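Local coordinates for polysaccharide deacetylase-like protein (Bacillus anthracis, PDB 4V33) that is a putative zinc-dependent polysaccharide deacetylase, required for osmotic stability and maintenance of cell shape, that probably acts on cell-wall polysaccharide, at residues G181-T186 and N194-P199; G112-F117 and I138-K143; I68-T73 and G123-G128; I63-I68 and V75-W80. One frame throughout, in Å; residues are numbered along the deposited sequence. Where two conformers were deposited one is given.

Contact 1: G181-T186 and N194-P199; sequences GYTLLT and NKVNKP. With EDO (1,2-ethanediol), chain G; ACT (acetate ion), chain E.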
loop_
_atom_site.group_PDB
_atom_site.type_symbol
_atom_site.label_atom_id
_atom_site.label_comp_id
_atom_site.label_asym_id
_atom_site.label_seq_id
_atom_site.Cartn_x
_atom_site.Cartn_y
_atom_site.Cartn_z
ATOM N N GLY A 181 -10.234 -8.866 -6.760
ATOM C CA GLY A 181 -9.055 -9.404 -6.106
ATOM C C GLY A 181 -8.073 -8.384 -5.572
ATOM O O GLY A 181 -6.899 -8.692 -5.402
ATOM N N TYR A 182 -8.536 -7.168 -5.309
ATOM C CA TYR A 182 -7.683 -6.163 -4.688
ATOM C C TYR A 182 -7.427 -6.507 -3.225
ATOM O O TYR A 182 -8.279 -7.091 -2.558
ATOM C CB TYR A 182 -8.327 -4.770 -4.808
ATOM C CG TYR A 182 -8.221 -4.198 -6.200
ATOM C CD1 TYR A 182 -9.108 -4.590 -7.200
ATOM C CD2 TYR A 182 -7.217 -3.295 -6.525
ATOM C CE1 TYR A 182 -8.993 -4.084 -8.484
ATOM C CE2 TYR A 182 -7.097 -2.788 -7.805
ATOM C CZ TYR A 182 -7.992 -3.183 -8.777
ATOM O OH TYR A 182 -7.881 -2.684 -10.057
ATOM N N THR A 183 -6.247 -6.134 -2.731
ATOM C CA THR A 183 -5.935 -6.300 -1.320
ATOM C C THR A 183 -5.894 -4.921 -0.670
ATOM O O THR A 183 -4.996 -4.112 -0.935
ATOM C CB THR A 183 -4.576 -7.012 -1.101
ATOM O OG1 THR A 183 -4.559 -8.257 -1.804
ATOM C CG2 THR A 183 -4.343 -7.271 0.386
ATOM N N LEU A 184 -6.888 -4.646 0.164
ATOM C CA LEU A 184 -6.947 -3.358 0.854
ATOM C C LEU A 184 -5.929 -3.348 1.987
ATOM O O LEU A 184 -5.818 -4.316 2.749
ATOM C CB LEU A 184 -8.361 -3.092 1.379
ATOM C CG LEU A 184 -9.385 -2.566 0.358
ATOM C CD1 LEU A 184 -9.683 -3.550 -0.782
ATOM C CD2 LEU A 184 -10.680 -2.176 1.065
ATOM N N LEU A 185 -5.173 -2.259 2.069
ATOM C CA LEU A 185 -4.121 -2.114 3.063
ATOM C C LEU A 185 -4.227 -0.788 3.790
ATOM O O LEU A 185 -4.884 0.148 3.324
ATOM C CB LEU A 185 -2.739 -2.177 2.406
ATOM C CG LEU A 185 -2.357 -3.482 1.711
ATOM C CD1 LEU A 185 -0.997 -3.323 1.043
ATOM C CD2 LEU A 185 -2.347 -4.646 2.699
ATOM N N THR A 186 -3.564 -0.724 4.941
ATOM C CA THR A 186 -3.341 0.531 5.656
ATOM C C THR A 186 -1.841 0.653 5.896
ATOM O O THR A 186 -1.100 -0.288 5.628
ATOM C CB THR A 186 -4.111 0.583 6.993
ATOM O OG1 THR A 186 -3.772 -0.555 7.803
ATOM C CG2 THR A 186 -5.613 0.585 6.737
ATOM N N ASN A 194 4.349 -5.283 -1.835
ATOM C CA ASN A 194 4.832 -6.178 -2.888
ATOM C C ASN A 194 4.585 -7.651 -2.576
ATOM O O ASN A 194 4.929 -8.529 -3.370
ATOM C CB ASN A 194 6.314 -5.925 -3.164
ATOM C CG ASN A 194 6.543 -4.606 -3.876
ATOM O OD1 ASN A 194 5.988 -4.375 -4.951
ATOM N ND2 ASN A 194 7.346 -3.728 -3.271
ATOM N N LYS A 195 3.956 -7.905 -1.432
ATOM C CA LYS A 195 3.709 -9.272 -0.973
ATOM C C LYS A 195 2.250 -9.700 -1.154
ATOM O O LYS A 195 1.888 -10.830 -0.814
ATOM C CB LYS A 195 4.097 -9.405 0.502
ATOM C CG LYS A 195 5.556 -9.073 0.790
ATOM C CD LYS A 195 5.878 -9.288 2.263
ATOM C CE LYS A 195 7.256 -8.742 2.622
ATOM N NZ LYS A 195 8.349 -9.434 1.906
ATOM N N VAL A 196 1.432 -8.799 -1.691
ATOM C CA VAL A 196 0.010 -9.059 -1.901
ATOM C C VAL A 196 -0.392 -8.728 -3.326
ATOM O O VAL A 196 0.286 -7.979 -4.020
ATOM C CB VAL A 196 -0.883 -8.240 -0.939
ATOM C CG1 VAL A 196 -0.494 -8.529 0.513
ATOM C CG2 VAL A 196 -0.812 -6.729 -1.260
ATOM N N ASN A 197 -1.504 -9.302 -3.758
ATOM C CA ASN A 197 -2.046 -9.035 -5.080
ATOM C C ASN A 197 -2.806 -7.715 -5.091
ATOM O O ASN A 197 -3.590 -7.444 -4.176
ATOM C CB ASN A 197 -2.996 -10.165 -5.479
ATOM C CG ASN A 197 -3.499 -10.034 -6.899
ATOM O OD1 ASN A 197 -4.705 -9.934 -7.138
ATOM N ND2 ASN A 197 -2.579 -10.037 -7.854
ATOM N N LYS A 198 -2.572 -6.907 -6.119
ATOM C CA LYS A 198 -3.323 -5.667 -6.326
ATOM C C LYS A 198 -3.509 -4.833 -5.057
ATOM O O LYS A 198 -4.639 -4.599 -4.615
ATOM C CB LYS A 198 -4.686 -5.991 -6.944
ATOM C CG LYS A 198 -4.603 -6.654 -8.308
ATOM C CD LYS A 198 -6.002 -6.850 -8.884
ATOM C CE LYS A 198 -5.958 -7.606 -10.188
ATOM N NZ LYS A 198 -7.323 -7.710 -10.777
ATOM N N PRO A 199 -2.400 -4.388 -4.456
ATOM C CA PRO A 199 -2.492 -3.548 -3.258
ATOM C C PRO A 199 -3.213 -2.239 -3.548
ATOM O O PRO A 199 -3.058 -1.671 -4.627
ATOM C CB PRO A 199 -1.019 -3.261 -2.925
ATOM C CG PRO A 199 -0.306 -3.400 -4.250
ATOM C CD PRO A 199 -1.005 -4.566 -4.905
HETATM C C1 EDO G . -9.081 -8.794 0.297
HETATM O O1 EDO G . -9.170 -9.375 1.600
HETATM C C2 EDO G . -9.367 -7.294 0.378
HETATM O O2 EDO G . -8.431 -6.667 1.248
HETATM C C ACT E . -8.721 -4.897 -12.330
HETATM O O ACT E . -9.254 -3.891 -11.819
HETATM O OXT ACT E . -7.608 -5.214 -11.862
HETATM C CH3 ACT E . -9.376 -5.671 -13.437
#
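Two hydrogen bonds fasten Thr183 to the chain that precedes Pro199. Thr183 N donates to Lys198 O at 2.9 Å, arriving well above the carbonyl plane, while the hydroxyl Thr183 OG1 donates to Asn197 O at 2.7 Å, in the carbonyl plane and on a lone pair. With OG1 beside the backbone N (chi1 -55°), amide and hydroxyl serve successive carbonyls. The Thr183-Pro199 pair is a parallel bridge, the point where strands 183-185 and 199-206 join in the parallel sheet of the deacetylase domain; backbone bonds of Thr183 and Leu185 with Ile200 carry the pairing onward. A CH-pi contact covers one face of the Tyr182 ring, Lys198 CD standing 4.0 Å from its centroid. The extended lysine then runs on to an acetate, probably from the crystallisation liquor: Lys198 NZ donates to OXT at 2.7 Å and Tyr182 OH to the acetate's O at 2.5 Å. Apolar packing adds to this: Leu185 CD1 meets Val196 CG2 tip to tip and lies 4.0 Å from Pro199 CB.

Contact 2: G112-F117 and I138-K143; sequences GKRGEF and ITFEQK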
loop_
_atom_site.group_PDB
_atom_site.type_symbol
_atom_site.label_atom_id
_atom_site.label_comp_id
_atom_site.label_asym_id
_atom_site.label_seq_id
_atom_site.Cartn_x
_atom_site.Cartn_y
_atom_site.Cartn_z
ATOM N N GLY A 112 2.695 -11.690 -16.312
ATOM C CA GLY A 112 2.881 -10.245 -16.306
ATOM C C GLY A 112 2.784 -9.626 -14.921
ATOM O O GLY A 112 2.765 -8.399 -14.767
ATOM N N LYS A 113 2.713 -10.474 -13.905
ATOM C CA LYS A 113 2.535 -10.015 -12.540
ATOM C C LYS A 113 3.839 -9.489 -11.942
ATOM O O LYS A 113 4.928 -9.877 -12.358
ATOM C CB LYS A 113 1.976 -11.140 -11.667
ATOM C CG LYS A 113 0.558 -11.564 -11.993
ATOM C CD LYS A 113 0.288 -12.939 -11.378
ATOM C CE LYS A 113 -1.181 -13.314 -11.396
ATOM N NZ LYS A 113 -1.393 -14.633 -10.721
ATOM N N ARG A 114 3.710 -8.602 -10.962
ATOM C CA ARG A 114 4.860 -7.950 -10.350
ATOM C C ARG A 114 4.880 -8.197 -8.842
ATOM O O ARG A 114 4.164 -9.064 -8.333
ATOM C CB ARG A 114 4.837 -6.455 -10.689
ATOM C CG ARG A 114 4.871 -6.208 -12.197
ATOM C CD ARG A 114 4.805 -4.725 -12.559
ATOM N NE ARG A 114 5.882 -3.979 -11.929
ATOM C CZ ARG A 114 7.116 -3.900 -12.414
ATOM N NH1 ARG A 114 7.434 -4.531 -13.539
ATOM N NH2 ARG A 114 8.037 -3.200 -11.767
ATOM N N GLY A 115 5.709 -7.455 -8.122
ATOM C CA GLY A 115 5.863 -7.683 -6.698
ATOM C C GLY A 115 7.073 -8.525 -6.339
ATOM O O GLY A 115 8.017 -8.656 -7.124
ATOM N N GLU A 116 7.044 -9.082 -5.132
ATOM C CA GLU A 116 8.138 -9.905 -4.625
ATOM C C GLU A 116 8.048 -11.342 -5.137
ATOM O O GLU A 116 6.993 -11.991 -5.063
ATOM C CB GLU A 116 8.132 -9.906 -3.100
ATOM C CG GLU A 116 9.309 -10.641 -2.462
ATOM C CD GLU A 116 9.151 -10.751 -0.965
ATOM O OE1 GLU A 116 8.369 -11.609 -0.508
ATOM O OE2 GLU A 116 9.787 -9.965 -0.239
ATOM N N PHE A 117 9.163 -11.818 -5.670
ATOM C CA PHE A 117 9.303 -13.207 -6.081
ATOM C C PHE A 117 10.350 -13.853 -5.186
ATOM O O PHE A 117 11.461 -13.347 -5.070
ATOM C CB PHE A 117 9.782 -13.290 -7.530
ATOM C CG PHE A 117 8.784 -12.801 -8.544
ATOM C CD1 PHE A 117 8.577 -11.441 -8.742
ATOM C CD2 PHE A 117 8.079 -13.704 -9.325
ATOM C CE1 PHE A 117 7.673 -10.992 -9.690
ATOM C CE2 PHE A 117 7.182 -13.259 -10.285
ATOM C CZ PHE A 117 6.967 -11.898 -10.456
ATOM N N ILE A 138 13.561 -11.330 -5.343
ATOM C CA ILE A 138 13.680 -10.184 -6.229
ATOM C C ILE A 138 12.330 -9.484 -6.276
ATOM O O ILE A 138 11.287 -10.132 -6.320
ATOM C CB ILE A 138 14.120 -10.600 -7.644
ATOM C CG1 ILE A 138 14.265 -9.368 -8.539
ATOM C CG2 ILE A 138 13.156 -11.622 -8.250
ATOM C CD1 ILE A 138 14.964 -9.654 -9.842
ATOM N N THR A 139 12.349 -8.155 -6.242
ATOM C CA THR A 139 11.103 -7.402 -6.216
ATOM C C THR A 139 10.969 -6.454 -7.399
ATOM O O THR A 139 11.792 -5.558 -7.592
ATOM C CB THR A 139 10.955 -6.605 -4.906
ATOM O OG1 THR A 139 10.929 -7.512 -3.796
ATOM C CG2 THR A 139 9.658 -5.793 -4.930
ATOM N N PHE A 140 9.927 -6.676 -8.195
ATOM C CA PHE A 140 9.536 -5.750 -9.247
ATOM C C PHE A 140 8.429 -4.862 -8.690
ATOM O O PHE A 140 7.291 -5.302 -8.532
ATOM C CB PHE A 140 9.067 -6.525 -10.490
ATOM C CG PHE A 140 10.181 -7.272 -11.178
ATOM C CD1 PHE A 140 10.533 -8.547 -10.774
ATOM C CD2 PHE A 140 10.901 -6.674 -12.198
ATOM C CE1 PHE A 140 11.572 -9.219 -11.390
ATOM C CE2 PHE A 140 11.941 -7.343 -12.818
ATOM C CZ PHE A 140 12.276 -8.618 -12.412
ATOM N N GLU A 141 8.781 -3.620 -8.373
ATOM C CA GLU A 141 7.889 -2.729 -7.626
ATOM C C GLU A 141 6.494 -2.629 -8.216
ATOM O O GLU A 141 6.330 -2.411 -9.417
ATOM C CB GLU A 141 8.487 -1.323 -7.514
ATOM C CG GLU A 141 9.724 -1.233 -6.637
ATOM C CD GLU A 141 9.447 -1.565 -5.178
ATOM O OE1 GLU A 141 8.280 -1.479 -4.750
ATOM O OE2 GLU A 141 10.409 -1.919 -4.456
ATOM N N GLN A 142 5.495 -2.821 -7.360
ATOM C CA GLN A 142 4.102 -2.671 -7.765
ATOM C C GLN A 142 3.595 -1.263 -7.530
ATOM O O GLN A 142 3.949 -0.616 -6.543
ATOM C CB GLN A 142 3.203 -3.641 -6.988
ATOM C CG GLN A 142 3.556 -5.086 -7.195
ATOM C CD GLN A 142 2.441 -6.033 -6.796
ATOM O OE1 GLN A 142 1.938 -6.785 -7.625
ATOM N NE2 GLN A 142 2.080 -6.032 -5.516
ATOM N N LYS A 143 2.750 -0.798 -8.440
ATOM C CA LYS A 143 2.075 0.477 -8.244
ATOM C C LYS A 143 1.011 0.317 -7.163
ATOM O O LYS A 143 0.422 -0.758 -6.998
ATOM C CB LYS A 143 1.459 0.975 -9.553
ATOM C CG LYS A 143 0.263 0.166 -10.035
ATOM C CD LYS A 143 -0.115 0.538 -11.460
ATOM C CE LYS A 143 -1.345 -0.230 -11.926
ATOM N NZ LYS A 143 -1.130 -1.704 -11.887
HETATM O O HOH W 1 1.203 -7.222 -10.532
HETATM O O HOH W 2 10.218 -7.171 -1.287
#
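Arg114 grips the backbone carbonyl of Glu141 side-on, NE and NH2 each donating to Glu141 O at 3.0 Å. The acceptor lies in the guanidinium plane, yet both nitrogens approach from the same face of the carbonyl. A bend at chi3 (57°) turns the group back to this oxygen, and Phe140 CB lies over one guanidinium face, offset toward its rim; NH1 goes to Ser58 O. Backbone pairing follows the antiparallel pattern of a beta hairpin: Gly115-Phe140 and Phe117-Ile138 are hydrogen-bonded pairs, with Glu116-Thr139 a non-hydrogen-bonded pair between them. Gly115 N donates to Phe140 O at 2.7 Å, and Gln142 CG lies only 3.3 Å from that same Gly115 N. Apolar contact gathers on the face of Phe117, Ile138 and Phe140, where Phe117 CE1 meets Phe140 CD1 at 3.9 Å with the ring planes at 89°. On the other face a water links Glu116 OE2 and Thr139 OG1, while Glu116 OE1 binds Thr82 OG1. Strand 115-124 lies between 130-140 and 74-81 in the four-stranded sheet; Phe117 meets Phe105 of strand 103-106 edge-to-face, and in the loop before strand 199-206 Glu116 pairs with Lys195 and Gln142 NE2 bonds to Ile193 O.

Contact 3: I68-T73 and G123-G128; sequences IKDTLT and GIKEDG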
loop_
_atom_site.group_PDB
_atom_site.type_symbol
_atom_site.label_atom_id
_atom_site.label_comp_id
_atom_site.label_asym_id
_atom_site.label_seq_id
_atom_site.Cartn_x
_atom_site.Cartn_y
_atom_site.Cartn_z
ATOM N N ILE A 68 29.623 -20.869 -5.247
ATOM C CA ILE A 68 29.241 -22.269 -5.070
ATOM C C ILE A 68 30.470 -23.082 -4.711
ATOM O O ILE A 68 31.523 -22.927 -5.329
ATOM C CB ILE A 68 28.620 -22.874 -6.335
ATOM C CG1 ILE A 68 27.396 -22.077 -6.769
ATOM C CG2 ILE A 68 28.206 -24.322 -6.085
ATOM C CD1 ILE A 68 26.691 -22.670 -7.973
ATOM N N LYS A 69 30.334 -23.951 -3.715
ATOM C CA LYS A 69 31.453 -24.781 -3.288
ATOM C C LYS A 69 31.445 -26.167 -3.923
ATOM O O LYS A 69 32.480 -26.657 -4.334
ATOM C CB LYS A 69 31.516 -24.863 -1.764
ATOM C CG LYS A 69 31.788 -23.510 -1.126
ATOM C CD LYS A 69 32.979 -22.826 -1.796
ATOM C CE LYS A 69 32.945 -21.319 -1.608
ATOM N NZ LYS A 69 34.102 -20.650 -2.273
ATOM N N ASP A 70 30.279 -26.794 -4.017
ATOM C CA ASP A 70 30.176 -28.086 -4.684
ATOM C C ASP A 70 30.338 -27.964 -6.199
ATOM O O ASP A 70 30.001 -26.939 -6.795
ATOM C CB ASP A 70 28.807 -28.722 -4.398
ATOM C CG ASP A 70 28.805 -29.592 -3.152
ATOM O OD1 ASP A 70 29.126 -30.794 -3.269
ATOM O OD2 ASP A 70 28.464 -29.083 -2.064
ATOM N N THR A 71 30.839 -29.024 -6.817
ATOM C CA THR A 71 30.865 -29.150 -8.272
ATOM C C THR A 71 29.471 -29.507 -8.770
ATOM O O THR A 71 28.908 -30.513 -8.347
ATOM C CB THR A 71 31.824 -30.271 -8.714
ATOM O OG1 THR A 71 33.175 -29.889 -8.433
ATOM C CG2 THR A 71 31.679 -30.548 -10.205
ATOM N N LEU A 72 28.922 -28.699 -9.671
ATOM C CA LEU A 72 27.557 -28.910 -10.149
ATOM C C LEU A 72 27.447 -28.966 -11.665
ATOM O O LEU A 72 28.240 -28.357 -12.381
ATOM C CB LEU A 72 26.654 -27.772 -9.662
ATOM C CG LEU A 72 26.509 -27.506 -8.165
ATOM C CD1 LEU A 72 25.639 -26.284 -7.940
ATOM C CD2 LEU A 72 25.923 -28.728 -7.460
ATOM N N THR A 73 26.430 -29.674 -12.148
ATOM C CA THR A 73 26.125 -29.667 -13.573
ATOM C C THR A 73 24.939 -28.756 -13.856
ATOM O O THR A 73 24.750 -28.300 -14.983
ATOM C CB THR A 73 25.809 -31.075 -14.104
ATOM O OG1 THR A 73 24.763 -31.663 -13.321
ATOM C CG2 THR A 73 27.043 -31.956 -14.035
ATOM N N GLY A 123 21.351 -27.325 -6.218
ATOM C CA GLY A 123 22.288 -27.755 -7.234
ATOM C C GLY A 123 22.103 -29.227 -7.536
ATOM O O GLY A 123 21.639 -29.985 -6.681
ATOM N N ILE A 124 22.456 -29.630 -8.753
ATOM C CA ILE A 124 22.421 -31.038 -9.136
ATOM C C ILE A 124 23.818 -31.470 -9.551
ATOM O O ILE A 124 24.437 -30.824 -10.399
ATOM C CB ILE A 124 21.482 -31.281 -10.335
ATOM C CG1 ILE A 124 20.185 -30.476 -10.198
ATOM C CG2 ILE A 124 21.220 -32.786 -10.514
ATOM C CD1 ILE A 124 19.332 -30.881 -9.025
ATOM N N LYS A 125 24.315 -32.557 -8.959
ATOM C CA LYS A 125 25.612 -33.125 -9.342
ATOM C C LYS A 125 25.464 -34.002 -10.585
ATOM O O LYS A 125 24.346 -34.324 -11.002
ATOM C CB LYS A 125 26.197 -33.982 -8.212
ATOM C CG LYS A 125 26.138 -33.383 -6.817
ATOM C CD LYS A 125 27.306 -32.471 -6.519
ATOM C CE LYS A 125 28.629 -33.223 -6.450
ATOM N NZ LYS A 125 29.718 -32.271 -6.093
ATOM N N GLU A 126 26.599 -34.403 -11.156
ATOM C CA GLU A 126 26.599 -35.247 -12.347
ATOM C C GLU A 126 25.837 -36.558 -12.130
ATOM O O GLU A 126 25.132 -37.018 -13.028
ATOM C CB GLU A 126 28.033 -35.527 -12.818
ATOM C CG GLU A 126 28.112 -36.368 -14.086
ATOM C CD GLU A 126 29.517 -36.438 -14.656
ATOM O OE1 GLU A 126 30.036 -35.386 -15.088
ATOM O OE2 GLU A 126 30.099 -37.543 -14.678
ATOM N N ASP A 127 25.954 -37.145 -10.940
ATOM C CA ASP A 127 25.215 -38.379 -10.658
ATOM C C ASP A 127 23.764 -38.154 -10.227
ATOM O O ASP A 127 23.056 -39.113 -9.915
ATOM C CB ASP A 127 25.945 -39.287 -9.653
ATOM C CG ASP A 127 26.015 -38.699 -8.246
ATOM O OD1 ASP A 127 25.441 -37.622 -7.990
ATOM O OD2 ASP A 127 26.651 -39.339 -7.380
ATOM N N GLY A 128 23.327 -36.893 -10.201
ATOM C CA GLY A 128 21.936 -36.587 -9.911
ATOM C C GLY A 128 21.646 -36.147 -8.484
ATOM O O GLY A 128 20.526 -35.738 -8.175
HETATM O O HOH W 3 28.936 -32.866 -10.554
#
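Lys125 folds back on itself at chi2 (-85°) and chi3 (-67°), and these two bends return a side chain that starts away from residues 68-73 to Asp70 and Thr71. The contact closes one end of the fibronectin type III domain, where the loop leading into strand 74-81 meets the type I beta turn, Lys125 to Gly128, between strands 115-124 and 130-140. The ammonium forms a salt bridge, Lys125 NZ to Asp70 OD1 3.2 Å, on the oxygen's anti lone pair; Asp70 OD2 is held by Gln46 NE2. The same Lys125 NZ donates to Thr71 O at 3.0 Å, in the carbonyl plane and on a lone pair, so one charged group ties together a carboxylate and a backbone carbonyl. Thr73 N donates to Ile124 O at 2.9 Å, nearly along the C=O axis. Leu72 lies against the strand end, CD1 3.7 Å from Gly123 CA. Leu72 also touches Leu133 and Phe101, which places it at the edge of the domain's apolar interior. At the turn, Thr73 CG2 packs against Glu126 CA. A water extends the polar network, donating to Thr71 O and accepting from Glu126 N at 2.9 Å.

Contact 4: I63-I68 and V75-W80; sequences IHMTDI and VQYKIW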
loop_
_atom_site.group_PDB
_atom_site.type_symbol
_atom_site.label_atom_id
_atom_site.label_comp_id
_atom_site.label_asym_id
_atom_site.label_seq_id
_atom_site.Cartn_x
_atom_site.Cartn_y
_atom_site.Cartn_z
ATOM N N ILE A 63 19.368 -13.776 -13.585
ATOM C CA ILE A 63 19.812 -14.283 -12.292
ATOM C C ILE A 63 21.102 -15.087 -12.456
ATOM O O ILE A 63 21.270 -15.809 -13.436
ATOM C CB ILE A 63 18.715 -15.165 -11.652
ATOM C CG1 ILE A 63 17.454 -14.332 -11.400
ATOM C CG2 ILE A 63 19.202 -15.801 -10.354
ATOM C CD1 ILE A 63 16.220 -15.162 -11.087
ATOM N N HIS A 64 22.019 -14.945 -11.504
ATOM C CA HIS A 64 23.257 -15.712 -11.521
ATOM C C HIS A 64 23.529 -16.299 -10.149
ATOM O O HIS A 64 22.986 -15.830 -9.145
ATOM C CB HIS A 64 24.441 -14.821 -11.899
ATOM C CG HIS A 64 24.253 -14.066 -13.178
ATOM N ND1 HIS A 64 24.555 -14.605 -14.410
ATOM C CD2 HIS A 64 23.806 -12.811 -13.413
ATOM C CE1 HIS A 64 24.300 -13.713 -15.351
ATOM N NE2 HIS A 64 23.843 -12.618 -14.773
ATOM N N MET A 65 24.389 -17.312 -10.105
ATOM C CA MET A 65 24.886 -17.808 -8.833
ATOM C C MET A 65 26.403 -17.716 -8.768
ATOM O O MET A 65 27.097 -18.014 -9.739
ATOM C CB MET A 65 24.462 -19.253 -8.589
ATOM C CG MET A 65 24.915 -19.775 -7.234
ATOM S SD MET A 65 23.603 -19.806 -6.008
ATOM C CE MET A 65 22.318 -20.373 -7.082
ATOM N N THR A 66 26.909 -17.305 -7.614
ATOM C CA THR A 66 28.344 -17.302 -7.376
ATOM C C THR A 66 28.649 -18.005 -6.062
ATOM O O THR A 66 27.736 -18.428 -5.350
ATOM C CB THR A 66 28.908 -15.870 -7.345
ATOM O OG1 THR A 66 28.138 -15.070 -6.438
ATOM C CG2 THR A 66 28.850 -15.251 -8.732
ATOM N N ASP A 67 29.937 -18.146 -5.761
ATOM C CA ASP A 67 30.391 -18.680 -4.480
ATOM C C ASP A 67 29.911 -20.106 -4.196
ATOM O O ASP A 67 29.803 -20.507 -3.037
ATOM C CB ASP A 67 29.978 -17.752 -3.331
ATOM C CG ASP A 67 30.437 -16.320 -3.540
ATOM O OD1 ASP A 67 31.501 -16.115 -4.159
ATOM O OD2 ASP A 67 29.731 -15.396 -3.082
ATOM N N ILE A 68 29.623 -20.869 -5.247
ATOM C CA ILE A 68 29.241 -22.269 -5.070
ATOM C C ILE A 68 30.470 -23.082 -4.711
ATOM O O ILE A 68 31.523 -22.927 -5.329
ATOM C CB ILE A 68 28.620 -22.874 -6.335
ATOM C CG1 ILE A 68 27.396 -22.077 -6.769
ATOM C CG2 ILE A 68 28.206 -24.322 -6.085
ATOM C CD1 ILE A 68 26.691 -22.670 -7.973
ATOM N N VAL A 75 21.808 -25.917 -11.864
ATOM C CA VAL A 75 21.152 -25.265 -10.739
ATOM C C VAL A 75 19.672 -25.180 -11.069
ATOM O O VAL A 75 19.300 -24.807 -12.180
ATOM C CB VAL A 75 21.712 -23.846 -10.484
ATOM C CG1 VAL A 75 20.815 -23.067 -9.523
ATOM C CG2 VAL A 75 23.135 -23.935 -9.938
ATOM N N GLN A 76 18.824 -25.551 -10.117
ATOM C CA GLN A 76 17.388 -25.373 -10.306
ATOM C C GLN A 76 16.881 -24.290 -9.389
ATOM O O GLN A 76 17.116 -24.334 -8.182
ATOM C CB GLN A 76 16.635 -26.679 -10.048
ATOM C CG GLN A 76 17.069 -27.795 -10.986
ATOM C CD GLN A 76 16.177 -29.019 -10.917
ATOM O OE1 GLN A 76 15.331 -29.143 -10.030
ATOM N NE2 GLN A 76 16.370 -29.933 -11.853
ATOM N N TYR A 77 16.190 -23.313 -9.971
ATOM C CA TYR A 77 15.646 -22.195 -9.216
ATOM C C TYR A 77 14.149 -22.366 -9.050
ATOM O O TYR A 77 13.401 -22.290 -10.028
ATOM C CB TYR A 77 15.892 -20.875 -9.952
ATOM C CG TYR A 77 17.340 -20.523 -10.210
ATOM C CD1 TYR A 77 18.071 -19.802 -9.279
ATOM C CD2 TYR A 77 17.959 -20.877 -11.401
ATOM C CE1 TYR A 77 19.397 -19.451 -9.516
ATOM C CE2 TYR A 77 19.290 -20.527 -11.652
ATOM C CZ TYR A 77 19.998 -19.815 -10.699
ATOM O OH TYR A 77 21.313 -19.459 -10.927
ATOM N N LYS A 78 13.708 -22.598 -7.819
ATOM C CA LYS A 78 12.283 -22.665 -7.537
ATOM C C LYS A 78 11.821 -21.246 -7.248
ATOM O O LYS A 78 12.347 -20.587 -6.350
ATOM C CB LYS A 78 11.989 -23.562 -6.335
ATOM C CG LYS A 78 10.494 -23.673 -6.027
ATOM C CD LYS A 78 10.231 -24.376 -4.700
ATOM C CE LYS A 78 10.622 -25.835 -4.770
ATOM N NZ LYS A 78 10.262 -26.566 -3.509
ATOM N N ILE A 79 10.852 -20.777 -8.022
ATOM C CA ILE A 79 10.442 -19.381 -7.941
ATOM C C ILE A 79 8.934 -19.286 -7.835
ATOM O O ILE A 79 8.197 -20.007 -8.523
ATOM C CB ILE A 79 10.920 -18.582 -9.171
ATOM C CG1 ILE A 79 12.441 -18.691 -9.308
ATOM C CG2 ILE A 79 10.494 -17.118 -9.068
ATOM C CD1 ILE A 79 13.019 -17.920 -10.477
ATOM N N TRP A 80 8.477 -18.405 -6.950
ATOM C CA TRP A 80 7.060 -18.099 -6.858
ATOM C C TRP A 80 6.855 -16.662 -6.431
ATOM O O TRP A 80 7.738 -16.041 -5.838
ATOM C CB TRP A 80 6.346 -19.037 -5.885
ATOM C CG TRP A 80 6.688 -18.857 -4.434
ATOM C CD1 TRP A 80 5.976 -18.152 -3.503
ATOM C CD2 TRP A 80 7.799 -19.431 -3.736
ATOM N NE1 TRP A 80 6.586 -18.242 -2.275
ATOM C CE2 TRP A 80 7.705 -19.023 -2.391
ATOM C CE3 TRP A 80 8.867 -20.250 -4.120
ATOM C CZ2 TRP A 80 8.640 -19.401 -1.428
ATOM C CZ3 TRP A 80 9.795 -20.625 -3.162
ATOM C CH2 TRP A 80 9.674 -20.197 -1.834
#
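Ile63 CG2 and Met65 CE both come obliquely to the Tyr77 ring across the interface, meeting the same carbon, Tyr77 CE1, at 3.8 Å and 3.9 Å respectively. Over one face of the ring lies Val75 CG1 of its own strand, 3.5 Å above the plane and offset toward the rim. Ile63 and Met65 slide past the tyrosine in the opposite direction, so it lies alongside them. The ring's hydroxyl continues to a hydrogen bond with Phe101 O, which satisfies this polar atom in a buried setting. Met65 leaves its backbone with CG anti to the backbone N (chi1 -177°) and then bends at chi2 and chi3; that course brings Met65 CE against both Tyr77 CE1 and Val75 CG1, 3.9 Å from the latter. Lighter apolar contacts lie at the ends, Ile63 CD1 to Ile79 CD1 at 4.3 Å and Ile68 CD1 to Val75 CG2. With the strand axes 9.8 Å apart, this is face-to-face packing of two sheets, the beta sandwich of a fibronectin type III domain. Strand 60-66 lies between 48-51 and 103-106 in one layer, strand 74-81 between 90-94 and 115-124 in the other; Ile119, Ala121, Leu103 and Phe105 also pack around it.

Contacts 4, 3 and 2 belong to the fibronectin type III domain, contact 1 to the deacetylase domain that follows it. Along the chain contacts 3 and 4 cross, sharing Ile68, and their centres lie about 12 Å apart; contact 4 closes before contact 2 opens, and contact 2 before contact 1. Strand 115-124 serves both contacts 2 and 3, whose centres are about 30 Å apart, near its two ends. Contacts 1 and 2, about 12 Å between centres, touch directly: Lys195 NZ forms a salt bridge with Glu116 OE2 at 2.6 Å. The domains thus meet here through polar contacts together with packing, whereas contact 3 lies far out, its centre about 39 Å from that of contact 1.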